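Long-range contacts in enterobactin synthetase component F-related protein (Vibrio cholerae serotype O1, PDB 4OXI), which probably activates glycine with ATP as glycyl-adenylate, serving a lipopolysaccharide modification pathway that gives Vibrio cholerae resistance to antimicrobial peptides: residues M81-L86 with T197-E202; A173-D178 with F191-I196; A116-G121 with V234-L239. One frame throughout, in Å; residues are numbered along the deposited sequence.

Following the chain from the N terminus, helix 78-95 supplies residues 81-86 for contact 1, and helix 108-119 then supplies 116-121, at its end, for contact 3. Contact 2 is closed soonest: 173-178 meets 191-196 across the edge of the five-stranded parallel sheet, only a dozen residues apart. It thus lies within the loops of both other contacts. The chain runs straight on into 197-202, closing contact 1 on helix 78-95, and 234-239 closes contact 3 last, so that contacts 1 and 3 cross. I196 packs on D83 and M84, joining contacts 1 and 2, while A85 and L86 touch A116 and L119, joining the two helices.

Contact 1: M81-L86 with T197-E202; sequences MTDMAL and TEQDVE
The L86 side chain overlaps the bent chain of Q199, its CB lying 3.7 Å from Q199 CG and equally close to CD, while L86 CD1 reaches toward Q199 CB at 4.0 Å. Q199 can lie along the helix because its chain turns at chi2 (-76°), which brings the amide back toward the start of its own segment, where NE2 makes a weak hydrogen bond to T197 O at 3.5 Å. A few residues back on the helix, D83 grips the loop by its backbone. The hydrogen bond from Q199 N to D83 OD1 is 2.9 Å long with an N-H...O angle of 148°, and the donor comes in from above the carboxylate, 52° out of its plane. The same OD1 also accepts from Q79 NE2, so two donors hold this oxygen. Helix 78-95 of the AMP-binding fold here serves as a rail for the irregular chain that leaves the last strand of the parallel sheet: D83 and L86, with T82 beside them, face the loop, whereas M81, M84 and A85 pack on helix 108-119. D83 CB also rests 3.4 Å from T197 O. The E198 side chain runs beside that of D83 and points the same way, leaving D83 OD2 and E198 OE1 5.2 Å apart; the two N-H donors on OD1 probably offset any effect of this neighbouring like charge. Further along, T82 puts OG1 beside its own backbone N, where it is hydrogen-bonded to Y78 O, and this leaves CG2 directed at V201 CG1, 4.0 Å away. Beyond this touch, D200 OD1 accepts from E202 N in an Asx turn, and V201 O takes a hydrogen bond from Q61 NE2.

Contact 2: A173-D178 with F191-I196; sequences ALPDVD and FHTVQI
The five-membered ring of P175 has T193 CG2 over one face, toward the CA end and 3.8 Å from P175 CA. V194 O approaches that same face obliquely, 3.4 Å from P175 CG. Around the rim come Q195 OE1, 3.7 Å from P175 CG, and the I196 side chain, which crosses that of P175 at about a right angle, with I196 CG1 4.0 Å from P175 CD. The ring stands at the second position of a type I turn, L174 to V177, closed by the bond from V177 N to L174 O. One water binds this turn to the strand: it donates to L174 O and V177 O and accepts from T193 OG1 at 3.0 Å. A chi1 of -60° divides the labour of T193, with OG1 beside the backbone N and turned to the water, and CG2 anti to that N and turned to the proline. Before the turn, A173 and T193 form a parallel bridge, and A173 N makes a weak, 3.4 Å hydrogen bond to H192 O. The H192 imidazole is stacked with Y172 and hydrogen-bonded to Y91 and H170. Strand 190-193 is the outermost of its parallel sheet, reached from strand 170-173 by a beta-alpha-beta crossover through helix 180-185; F191 packs on helix 155-164, and V194 and I196 lean on helix 78-95.

Contact 3: A116-G121 with V234-L239; sequences ASYLGG and VSYSNL
Y236 drives its ring from the start of helix 236-249 to the end of helix 108-119, and meets there a Schellman motif in which G121, at positive phi, is the C-prime residue. M122 N bonds back to S117 O, and G121 N to Y118 O, so the helix unwinds right where the phenol arrives. The outer end of the Y236 ring meets the glycine obliquely: its CZ is 3.8 Å from G121 CA, and the positive phi of G121 belongs to the end of the helix. Y118 supplies the second ring. It swings out from the helix, its chi1 of 176° placing CG opposite the backbone N, and crosses that of Y236 obliquely, centroids 5.8 Å apart and planes at 47°. The closest approach, Y118 CD1 to Y236 CE1 at 3.5 Å, puts Y118 CD1 at the edge of the Y236 ring and in its plane. L239 CD2 touches Y118 CD1 more loosely, at 4.4 Å. The far end of Y118 is tied by its hydroxyl to H240 NE2, and R53 makes a cation-pi contact with its ring. At the other end of the contact a capping box starts the helix carrying Y236: N238 N bonds to S235 OG, and S235 N to N238 OD1. This buried junction joins two helices of the AMP-binding fold, with the side chain of L239 about 11 Å from the bound glycyl-adenylate. Y236 OH, hydrogen-bonded to M122 O, also sits 3.0 Å from S117 O and 3.2 Å from G121 C.

Contact 1: M81-L86 with T197-E202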
ATOM      1  N   MET A  81     -16.669  16.167   4.645  1.00 25.19           N
ATOM      2  CA  MET A  81     -15.457  15.741   3.936  1.00 24.07           C
ATOM      3  C   MET A  81     -15.425  16.362   2.542  1.00 25.82           C
ATOM      4  O   MET A  81     -14.362  16.738   2.036  1.00 22.29           O
ATOM      5  CB  MET A  81     -15.387  14.209   3.833  1.00 20.92           C
ATOM      6  CG  MET A  81     -15.081  13.503   5.157  1.00 17.66           C
ATOM      7  SD  MET A  81     -13.489  14.014   5.864  1.00 23.73           S
ATOM      8  CE  MET A  81     -12.360  13.546   4.539  1.00 20.50           C
ATOM      9  N   THR A  82     -16.598  16.479   1.924  1.00 24.35           N
ATOM     10  CA  THR A  82     -16.689  17.069   0.593  1.00 23.50           C
ATOM     11  C   THR A  82     -16.314  18.550   0.608  1.00 25.56           C
ATOM     12  O   THR A  82     -15.617  19.014  -0.285  1.00 26.45           O
ATOM     13  CB  THR A  82     -18.073  16.855  -0.009  1.00 25.91           C
ATOM     14  OG1 THR A  82     -18.293  15.439  -0.140  1.00 27.32           O
ATOM     15  CG2 THR A  82     -18.173  17.523  -1.385  1.00 28.08           C
ATOM     16  N   ASP A  83     -16.738  19.278   1.637  1.00 26.05           N
ATOM     17  CA  ASP A  83     -16.387  20.688   1.753  1.00 27.14           C
ATOM     18  C   ASP A  83     -14.871  20.854   1.855  1.00 27.98           C
ATOM     19  O   ASP A  83     -14.292  21.731   1.221  1.00 28.22           O
ATOM     20  CB  ASP A  83     -17.030  21.331   2.997  1.00 27.47           C
ATOM     21  CG  ASP A  83     -18.563  21.382   2.934  1.00 36.17           C
ATOM     22  OD1 ASP A  83     -19.143  21.263   1.828  1.00 36.07           O
ATOM     23  OD2 ASP A  83     -19.188  21.559   4.010  1.00 39.86           O
ATOM     24  N   MET A  84     -14.232  20.035   2.686  1.00 26.42           N
ATOM     25  CA  MET A  84     -12.791  20.136   2.853  1.00 27.50           C
ATOM     26  C   MET A  84     -12.078  19.724   1.566  1.00 23.92           C
ATOM     27  O   MET A  84     -11.179  20.413   1.110  1.00 23.70           O
ATOM     28  CB  MET A  84     -12.325  19.278   4.024  1.00 25.93           C
ATOM     29  CG  MET A  84     -12.551  19.938   5.363  1.00 32.22           C
ATOM     30  SD  MET A  84     -12.114  18.847   6.719  1.00 32.37           S
ATOM     31  CE  MET A  84     -13.597  17.834   6.858  1.00 26.58           C
ATOM     32  N   ALA A  85     -12.510  18.620   0.971  1.00 20.26           N
ATOM     33  CA  ALA A  85     -11.865  18.086  -0.219  1.00 20.61           C
ATOM     34  C   ALA A  85     -11.956  19.046  -1.413  1.00 23.63           C
ATOM     35  O   ALA A  85     -10.937  19.379  -2.015  1.00 24.85           O
ATOM     36  CB  ALA A  85     -12.447  16.728  -0.563  1.00 17.69           C
ATOM     37  N   LEU A  86     -13.161  19.512  -1.741  1.00 21.94           N
ATOM     38  CA  LEU A  86     -13.320  20.452  -2.845  1.00 21.76           C
ATOM     39  C   LEU A  86     -12.739  21.838  -2.558  1.00 24.17           C
ATOM     40  O   LEU A  86     -12.394  22.559  -3.492  1.00 25.33           O
ATOM     41  CB  LEU A  86     -14.780  20.574  -3.289  1.00 23.82           C
ATOM     42  CG  LEU A  86     -15.448  19.311  -3.819  1.00 27.65           C
ATOM     43  CD1 LEU A  86     -16.833  19.658  -4.369  1.00 28.32           C
ATOM     44  CD2 LEU A  86     -14.592  18.650  -4.889  1.00 24.92           C
ATOM     45  N   THR A 197     -14.854  26.107   2.396  1.00 37.11           N
ATOM     46  CA  THR A 197     -16.074  26.693   1.862  1.00 38.02           C
ATOM     47  C   THR A 197     -17.097  25.576   1.808  1.00 36.54           C
ATOM     48  O   THR A 197     -16.732  24.424   1.595  1.00 35.38           O
ATOM     49  CB  THR A 197     -15.844  27.168   0.406  1.00 38.91           C
ATOM     50  OG1 THR A 197     -14.669  27.983   0.341  1.00 44.37           O
ATOM     51  CG2 THR A 197     -17.037  27.959  -0.119  1.00 48.03           C
ATOM     52  N   GLU A 198     -18.373  25.894   1.980  1.00 40.29           N
ATOM     53  CA  GLU A 198     -19.405  24.874   1.822  1.00 42.50           C
ATOM     54  C   GLU A 198     -19.601  24.592   0.339  1.00 37.32           C
ATOM     55  O   GLU A 198     -19.509  25.502  -0.471  1.00 39.51           O
ATOM     56  CB  GLU A 198     -20.703  25.307   2.502  1.00 45.26           C
ATOM     57  CG  GLU A 198     -20.530  25.445   4.023  1.00 58.88           C
ATOM     58  CD  GLU A 198     -21.837  25.640   4.778  1.00 62.36           C
ATOM     59  OE1 GLU A 198     -22.895  25.176   4.293  1.00 67.58           O
ATOM     60  OE2 GLU A 198     -21.793  26.255   5.864  1.00 60.84           O
ATOM     61  N   GLN A 199     -19.831  23.331  -0.014  1.00 35.18           N
ATOM     62  CA  GLN A 199     -19.909  22.924  -1.420  1.00 38.84           C
ATOM     63  C   GLN A 199     -21.231  22.223  -1.704  1.00 42.31           C
ATOM     64  O   GLN A 199     -21.707  21.422  -0.904  1.00 44.10           O
ATOM     65  CB  GLN A 199     -18.748  21.985  -1.791  1.00 35.12           C
ATOM     66  CG  GLN A 199     -17.344  22.480  -1.400  1.00 32.39           C
ATOM     67  CD  GLN A 199     -16.811  23.574  -2.330  1.00 38.71           C
ATOM     68  OE1 GLN A 199     -17.174  23.632  -3.506  1.00 39.29           O
ATOM     69  NE2 GLN A 199     -15.936  24.437  -1.803  1.00 34.00           N
ATOM     70  N   ASP A 200     -21.820  22.523  -2.853  1.00 49.24           N
ATOM     71  CA  ASP A 200     -23.107  21.958  -3.227  1.00 48.76           C
ATOM     72  C   ASP A 200     -22.868  20.596  -3.849  1.00 51.86           C
ATOM     73  O   ASP A 200     -22.316  20.501  -4.947  1.00 50.58           O
ATOM     74  CB  ASP A 200     -23.817  22.882  -4.229  1.00 55.74           C
ATOM     75  CG  ASP A 200     -25.293  22.530  -4.433  1.00 62.01           C
ATOM     76  OD1 ASP A 200     -25.713  21.398  -4.093  1.00 58.63           O
ATOM     77  OD2 ASP A 200     -26.037  23.396  -4.952  1.00 64.45           O
ATOM     78  N   VAL A 201     -23.283  19.543  -3.148  1.00 50.02           N
ATOM     79  CA  VAL A 201     -23.083  18.188  -3.646  1.00 49.84           C
ATOM     80  C   VAL A 201     -24.029  17.828  -4.799  1.00 55.53           C
ATOM     81  O   VAL A 201     -23.805  16.832  -5.488  1.00 54.51           O
ATOM     82  CB  VAL A 201     -23.168  17.136  -2.524  1.00 43.27           C
ATOM     83  CG1 VAL A 201     -22.161  17.457  -1.434  1.00 44.37           C
ATOM     84  CG2 VAL A 201     -24.573  17.062  -1.965  1.00 42.77           C
ATOM     85  N   GLU A 202     -25.070  18.638  -5.012  1.00 56.26           N
ATOM     86  CA  GLU A 202     -25.959  18.465  -6.168  1.00 60.80           C
ATOM     87  C   GLU A 202     -25.181  18.717  -7.462  1.00 57.24           C
ATOM     88  O   GLU A 202     -25.460  18.117  -8.502  1.00 58.99           O
ATOM     89  CB  GLU A 202     -27.167  19.413  -6.084  1.00 57.26           C
ATOM     90  CG  GLU A 202     -28.073  19.199  -4.862  1.00 58.51           C
ATOM     91  CD  GLU A 202     -29.057  18.050  -5.043  1.00 69.53           C
ATOM     92  OE1 GLU A 202     -29.394  17.376  -4.042  1.00 63.04           O
ATOM     93  OE2 GLU A 202     -29.507  17.830  -6.190  1.00 79.06           O
TER

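Contact 2: A173-D178 with F191-I196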
ATOM      1  N   ALA A 173      -2.317  23.467   4.585  1.00 22.80           N
ATOM      2  CA  ALA A 173      -2.867  22.974   5.844  1.00 22.53           C
ATOM      3  C   ALA A 173      -4.298  23.459   6.015  1.00 26.01           C
ATOM      4  O   ALA A 173      -4.675  24.489   5.457  1.00 29.19           O
ATOM      5  CB  ALA A 173      -2.001  23.429   7.010  1.00 20.39           C
ATOM      6  N   LEU A 174      -5.100  22.710   6.771  1.00 26.65           N
ATOM      7  CA  LEU A 174      -6.451  23.149   7.116  1.00 29.49           C
ATOM      8  C   LEU A 174      -6.365  24.312   8.126  1.00 29.28           C
ATOM      9  O   LEU A 174      -5.322  24.503   8.753  1.00 29.04           O
ATOM     10  CB  LEU A 174      -7.253  21.967   7.669  1.00 30.79           C
ATOM     11  CG  LEU A 174      -7.393  20.789   6.698  1.00 31.98           C
ATOM     12  CD1 LEU A 174      -7.946  19.564   7.412  1.00 27.32           C
ATOM     13  CD2 LEU A 174      -8.267  21.161   5.505  1.00 25.99           C
ATOM     14  N   PRO A 175      -7.443  25.112   8.260  1.00 29.52           N
ATOM     15  CA  PRO A 175      -7.363  26.348   9.053  1.00 33.87           C
ATOM     16  C   PRO A 175      -7.077  26.159  10.540  1.00 32.71           C
ATOM     17  O   PRO A 175      -6.745  27.135  11.208  1.00 37.28           O
ATOM     18  CB  PRO A 175      -8.753  26.970   8.876  1.00 31.35           C
ATOM     19  CG  PRO A 175      -9.229  26.458   7.581  1.00 30.69           C
ATOM     20  CD  PRO A 175      -8.715  25.032   7.521  1.00 31.09           C
ATOM     21  N   ASP A 176      -7.188  24.943  11.058  1.00 33.56           N
ATOM     22  CA  ASP A 176      -6.922  24.725  12.478  1.00 34.10           C
ATOM     23  C   ASP A 176      -5.426  24.627  12.789  1.00 35.17           C
ATOM     24  O   ASP A 176      -5.029  24.503  13.947  1.00 37.39           O
ATOM     25  CB  ASP A 176      -7.652  23.472  12.981  1.00 38.40           C
ATOM     26  CG  ASP A 176      -7.032  22.177  12.462  1.00 45.73           C
ATOM     27  OD1 ASP A 176      -6.888  22.015  11.225  1.00 45.46           O
ATOM     28  OD2 ASP A 176      -6.682  21.313  13.300  1.00 52.93           O
ATOM     29  N   VAL A 177      -4.593  24.674  11.757  1.00 34.73           N
ATOM     30  CA  VAL A 177      -3.155  24.553  11.953  1.00 34.65           C
ATOM     31  C   VAL A 177      -2.511  25.932  11.969  1.00 35.39           C
ATOM     32  O   VAL A 177      -2.639  26.692  11.007  1.00 34.62           O
ATOM     33  CB  VAL A 177      -2.514  23.711  10.839  1.00 30.68           C
ATOM     34  CG1 VAL A 177      -1.028  23.609  11.060  1.00 29.82           C
ATOM     35  CG2 VAL A 177      -3.144  22.329  10.789  1.00 31.39           C
ATOM     36  N   ASP A 178      -1.824  26.261  13.055  1.00 32.91           N
ATOM     37  CA  ASP A 178      -1.194  27.571  13.148  1.00 38.76           C
ATOM     38  C   ASP A 178       0.145  27.542  12.427  1.00 36.94           C
ATOM     39  O   ASP A 178       1.129  27.023  12.950  1.00 36.33           O
ATOM     40  CB  ASP A 178      -1.020  28.022  14.604  1.00 37.11           C
ATOM     41  CG  ASP A 178      -0.487  29.462  14.718  1.00 41.97           C
ATOM     42  OD1 ASP A 178      -0.595  30.234  13.733  1.00 47.92           O
ATOM     43  OD2 ASP A 178       0.027  29.830  15.799  1.00 45.76           O
ATOM     44  N   PHE A 191       3.344  29.458   2.515  1.00 25.04           N
ATOM     45  CA  PHE A 191       2.348  28.729   3.289  1.00 22.80           C
ATOM     46  C   PHE A 191       0.956  29.142   2.889  1.00 28.40           C
ATOM     47  O   PHE A 191       0.640  30.336   2.873  1.00 28.84           O
ATOM     48  CB  PHE A 191       2.551  28.994   4.781  1.00 26.02           C
ATOM     49  CG  PHE A 191       3.800  28.379   5.318  1.00 28.67           C
ATOM     50  CD1 PHE A 191       3.754  27.150   5.955  1.00 23.57           C
ATOM     51  CD2 PHE A 191       5.030  29.004   5.134  1.00 24.51           C
ATOM     52  CE1 PHE A 191       4.903  26.571   6.433  1.00 28.55           C
ATOM     53  CE2 PHE A 191       6.178  28.432   5.605  1.00 26.62           C
ATOM     54  CZ  PHE A 191       6.119  27.207   6.256  1.00 25.02           C
ATOM     55  N   HIS A 192       0.128  28.151   2.569  1.00 21.87           N
ATOM     56  CA  HIS A 192      -1.213  28.410   2.086  1.00 25.72           C
ATOM     57  C   HIS A 192      -2.216  27.883   3.105  1.00 30.42           C
ATOM     58  O   HIS A 192      -2.354  26.660   3.288  1.00 33.11           O
ATOM     59  CB  HIS A 192      -1.459  27.701   0.742  1.00 21.63           C
ATOM     60  CG  HIS A 192      -0.586  28.173  -0.388  1.00 23.93           C
ATOM     61  ND1 HIS A 192      -0.903  29.262  -1.177  1.00 23.96           N
ATOM     62  CD2 HIS A 192       0.559  27.659  -0.907  1.00 24.27           C
ATOM     63  CE1 HIS A 192       0.023  29.417  -2.107  1.00 24.60           C
ATOM     64  NE2 HIS A 192       0.922  28.458  -1.965  1.00 23.95           N
ATOM     65  N   THR A 193      -2.926  28.778   3.772  1.00 32.48           N
ATOM     66  CA  THR A 193      -4.060  28.317   4.562  1.00 37.00           C
ATOM     67  C   THR A 193      -5.284  28.342   3.662  1.00 32.22           C
ATOM     68  O   THR A 193      -5.624  29.376   3.089  1.00 41.37           O
ATOM     69  CB  THR A 193      -4.284  29.148   5.829  1.00 37.82           C
ATOM     70  OG1 THR A 193      -3.112  29.076   6.651  1.00 40.94           O
ATOM     71  CG2 THR A 193      -5.474  28.603   6.610  1.00 35.56           C
ATOM     72  N   VAL A 194      -5.921  27.189   3.505  1.00 35.64           N
ATOM     73  CA  VAL A 194      -7.066  27.082   2.612  1.00 33.41           C
ATOM     74  C   VAL A 194      -8.334  27.107   3.448  1.00 30.18           C
ATOM     75  O   VAL A 194      -8.541  26.233   4.282  1.00 32.87           O
ATOM     76  CB  VAL A 194      -7.024  25.784   1.784  1.00 28.25           C
ATOM     77  CG1 VAL A 194      -8.201  25.733   0.827  1.00 24.68           C
ATOM     78  CG2 VAL A 194      -5.708  25.685   1.013  1.00 26.34           C
ATOM     79  N   GLN A 195      -9.166  28.121   3.242  1.00 27.77           N
ATOM     80  CA  GLN A 195     -10.428  28.198   3.960  1.00 33.34           C
ATOM     81  C   GLN A 195     -11.365  27.099   3.480  1.00 30.65           C
ATOM     82  O   GLN A 195     -11.315  26.686   2.318  1.00 32.48           O
ATOM     83  CB  GLN A 195     -11.067  29.588   3.810  1.00 34.02           C
ATOM     84  CG  GLN A 195     -10.265  30.727   4.486  1.00 28.97           C
ATOM     85  CD  GLN A 195      -9.880  30.412   5.937  1.00 39.78           C
ATOM     86  OE1 GLN A 195     -10.649  29.798   6.683  1.00 44.02           O
ATOM     87  NE2 GLN A 195      -8.680  30.828   6.335  1.00 42.53           N
ATOM     88  N   ILE A 196     -12.197  26.604   4.385  1.00 28.30           N
ATOM     89  CA  ILE A 196     -13.161  25.577   4.041  1.00 30.91           C
ATOM     90  C   ILE A 196     -14.459  26.265   3.652  1.00 33.97           C
ATOM     91  O   ILE A 196     -15.074  26.929   4.465  1.00 39.85           O
ATOM     92  CB  ILE A 196     -13.413  24.619   5.221  1.00 32.38           C
ATOM     93  CG1 ILE A 196     -12.117  23.950   5.666  1.00 37.51           C
ATOM     94  CG2 ILE A 196     -14.418  23.544   4.852  1.00 30.60           C
ATOM     95  CD1 ILE A 196     -12.289  23.113   6.930  1.00 44.98           C
TER
HETATM   96  O   HOH W   1      -3.375  26.813   8.566  1.00 35.58           O

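Contact 3: A116-G121 with V234-L239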
ATOM      1  N   ALA A 116      -9.440  15.154  -1.955  1.00 19.10           N
ATOM      2  CA  ALA A 116      -9.270  16.358  -2.760  1.00 19.50           C
ATOM      3  C   ALA A 116      -8.519  16.024  -4.031  1.00 22.84           C
ATOM      4  O   ALA A 116      -8.845  16.515  -5.108  1.00 23.06           O
ATOM      5  CB  ALA A 116      -8.494  17.436  -1.967  1.00 17.34           C
ATOM      6  N   SER A 117      -7.487  15.200  -3.902  1.00 21.65           N
ATOM      7  CA  SER A 117      -6.696  14.847  -5.069  1.00 21.07           C
ATOM      8  C   SER A 117      -7.506  13.993  -6.029  1.00 21.77           C
ATOM      9  O   SER A 117      -7.468  14.203  -7.251  1.00 21.13           O
ATOM     10  CB  SER A 117      -5.418  14.112  -4.663  1.00 21.38           C
ATOM     11  OG  SER A 117      -4.818  13.559  -5.820  1.00 22.69           O
ATOM     12  N   TYR A 118      -8.241  13.025  -5.488  1.00 22.02           N
ATOM     13  CA  TYR A 118      -9.072  12.181  -6.340  1.00 19.56           C
ATOM     14  C   TYR A 118     -10.162  12.999  -7.057  1.00 22.32           C
ATOM     15  O   TYR A 118     -10.325  12.901  -8.273  1.00 23.35           O
ATOM     16  CB  TYR A 118      -9.719  11.011  -5.564  1.00 20.64           C
ATOM     17  CG  TYR A 118     -10.639  10.248  -6.484  1.00 22.91           C
ATOM     18  CD1 TYR A 118     -10.127   9.314  -7.370  1.00 23.97           C
ATOM     19  CD2 TYR A 118     -12.005  10.514  -6.522  1.00 21.92           C
ATOM     20  CE1 TYR A 118     -10.944   8.636  -8.255  1.00 24.51           C
ATOM     21  CE2 TYR A 118     -12.839   9.841  -7.410  1.00 24.15           C
ATOM     22  CZ  TYR A 118     -12.298   8.911  -8.278  1.00 28.28           C
ATOM     23  OH  TYR A 118     -13.102   8.230  -9.161  1.00 26.06           O
ATOM     24  N   LEU A 119     -10.914  13.788  -6.293  1.00 22.97           N
ATOM     25  CA  LEU A 119     -12.026  14.554  -6.844  1.00 21.15           C
ATOM     26  C   LEU A 119     -11.551  15.548  -7.899  1.00 25.22           C
ATOM     27  O   LEU A 119     -12.256  15.809  -8.877  1.00 23.62           O
ATOM     28  CB  LEU A 119     -12.767  15.277  -5.724  1.00 20.56           C
ATOM     29  CG  LEU A 119     -13.561  14.355  -4.794  1.00 25.48           C
ATOM     30  CD1 LEU A 119     -14.170  15.137  -3.644  1.00 23.10           C
ATOM     31  CD2 LEU A 119     -14.660  13.632  -5.558  1.00 18.89           C
ATOM     32  N   GLY A 120     -10.341  16.075  -7.710  1.00 26.74           N
ATOM     33  CA  GLY A 120      -9.781  17.064  -8.612  1.00 22.78           C
ATOM     34  C   GLY A 120      -8.903  16.533  -9.744  1.00 26.83           C
ATOM     35  O   GLY A 120      -8.302  17.320 -10.478  1.00 26.84           O
ATOM     36  N   GLY A 121      -8.810  15.214  -9.897  1.00 25.12           N
ATOM     37  CA  GLY A 121      -7.984  14.654 -10.957  1.00 25.41           C
ATOM     38  C   GLY A 121      -6.482  14.863 -10.780  1.00 24.05           C
ATOM     39  O   GLY A 121      -5.713  14.851 -11.740  1.00 26.64           O
ATOM     40  N   VAL A 234       0.485   5.005 -10.401  1.00 22.09           N
ATOM     41  CA  VAL A 234      -0.731   4.274 -10.709  1.00 20.11           C
ATOM     42  C   VAL A 234      -1.755   5.244 -11.308  1.00 23.29           C
ATOM     43  O   VAL A 234      -2.046   6.293 -10.728  1.00 23.71           O
ATOM     44  CB  VAL A 234      -1.301   3.628  -9.428  1.00 23.12           C
ATOM     45  CG1 VAL A 234      -2.673   3.004  -9.686  1.00 20.48           C
ATOM     46  CG2 VAL A 234      -0.331   2.588  -8.882  1.00 19.45           C
ATOM     47  N   SER A 235      -2.290   4.908 -12.476  1.00 22.36           N
ATOM     48  CA  SER A 235      -3.171   5.837 -13.199  1.00 24.99           C
ATOM     49  C   SER A 235      -4.586   5.775 -12.671  1.00 20.67           C
ATOM     50  O   SER A 235      -4.938   4.860 -11.930  1.00 22.87           O
ATOM     51  CB  SER A 235      -3.219   5.474 -14.676  1.00 23.21           C
ATOM     52  OG  SER A 235      -3.910   4.252 -14.815  1.00 24.76           O
ATOM     53  N   TYR A 236      -5.414   6.742 -13.057  1.00 25.48           N
ATOM     54  CA  TYR A 236      -6.833   6.662 -12.720  1.00 24.85           C
ATOM     55  C   TYR A 236      -7.485   5.412 -13.293  1.00 23.72           C
ATOM     56  O   TYR A 236      -8.279   4.769 -12.604  1.00 23.84           O
ATOM     57  CB  TYR A 236      -7.589   7.941 -13.116  1.00 23.25           C
ATOM     58  CG  TYR A 236      -7.371   9.046 -12.107  1.00 23.35           C
ATOM     59  CD1 TYR A 236      -8.184   9.152 -10.984  1.00 21.48           C
ATOM     60  CD2 TYR A 236      -6.329   9.954 -12.254  1.00 19.96           C
ATOM     61  CE1 TYR A 236      -7.990  10.148 -10.045  1.00 19.86           C
ATOM     62  CE2 TYR A 236      -6.121  10.956 -11.323  1.00 22.96           C
ATOM     63  CZ  TYR A 236      -6.962  11.044 -10.215  1.00 23.96           C
ATOM     64  OH  TYR A 236      -6.767  12.032  -9.275  1.00 23.53           O
ATOM     65  N   SER A 237      -7.152   5.039 -14.528  1.00 22.42           N
ATOM     66  CA  SER A 237      -7.787   3.834 -15.084  1.00 27.08           C
ATOM     67  C   SER A 237      -7.306   2.561 -14.377  1.00 22.29           C
ATOM     68  O   SER A 237      -8.098   1.650 -14.176  1.00 24.73           O
ATOM     69  CB  SER A 237      -7.629   3.720 -16.606  1.00 27.73           C
ATOM     70  OG  SER A 237      -6.269   3.610 -16.968  1.00 38.71           O
ATOM     71  N   ASN A 238      -6.032   2.504 -13.979  1.00 23.64           N
ATOM     72  CA  ASN A 238      -5.571   1.400 -13.122  1.00 24.65           C
ATOM     73  C   ASN A 238      -6.449   1.293 -11.881  1.00 23.72           C
ATOM     74  O   ASN A 238      -6.981   0.226 -11.558  1.00 23.93           O
ATOM     75  CB  ASN A 238      -4.140   1.625 -12.619  1.00 23.89           C
ATOM     76  CG  ASN A 238      -3.100   1.593 -13.711  1.00 26.01           C
ATOM     77  OD1 ASN A 238      -2.154   2.385 -13.685  1.00 27.78           O
ATOM     78  ND2 ASN A 238      -3.250   0.683 -14.669  1.00 26.84           N
ATOM     79  N   LEU A 239      -6.593   2.415 -11.180  1.00 22.28           N
ATOM     80  CA  LEU A 239      -7.307   2.438  -9.902  1.00 21.44           C
ATOM     81  C   LEU A 239      -8.791   2.153 -10.073  1.00 25.54           C
ATOM     82  O   LEU A 239      -9.401   1.465  -9.239  1.00 25.21           O
ATOM     83  CB  LEU A 239      -7.127   3.806  -9.228  1.00 20.74           C
ATOM     84  CG  LEU A 239      -8.018   4.152  -8.031  1.00 27.49           C
ATOM     85  CD1 LEU A 239      -7.819   3.142  -6.903  1.00 23.10           C
ATOM     86  CD2 LEU A 239      -7.740   5.581  -7.539  1.00 18.63           C
TER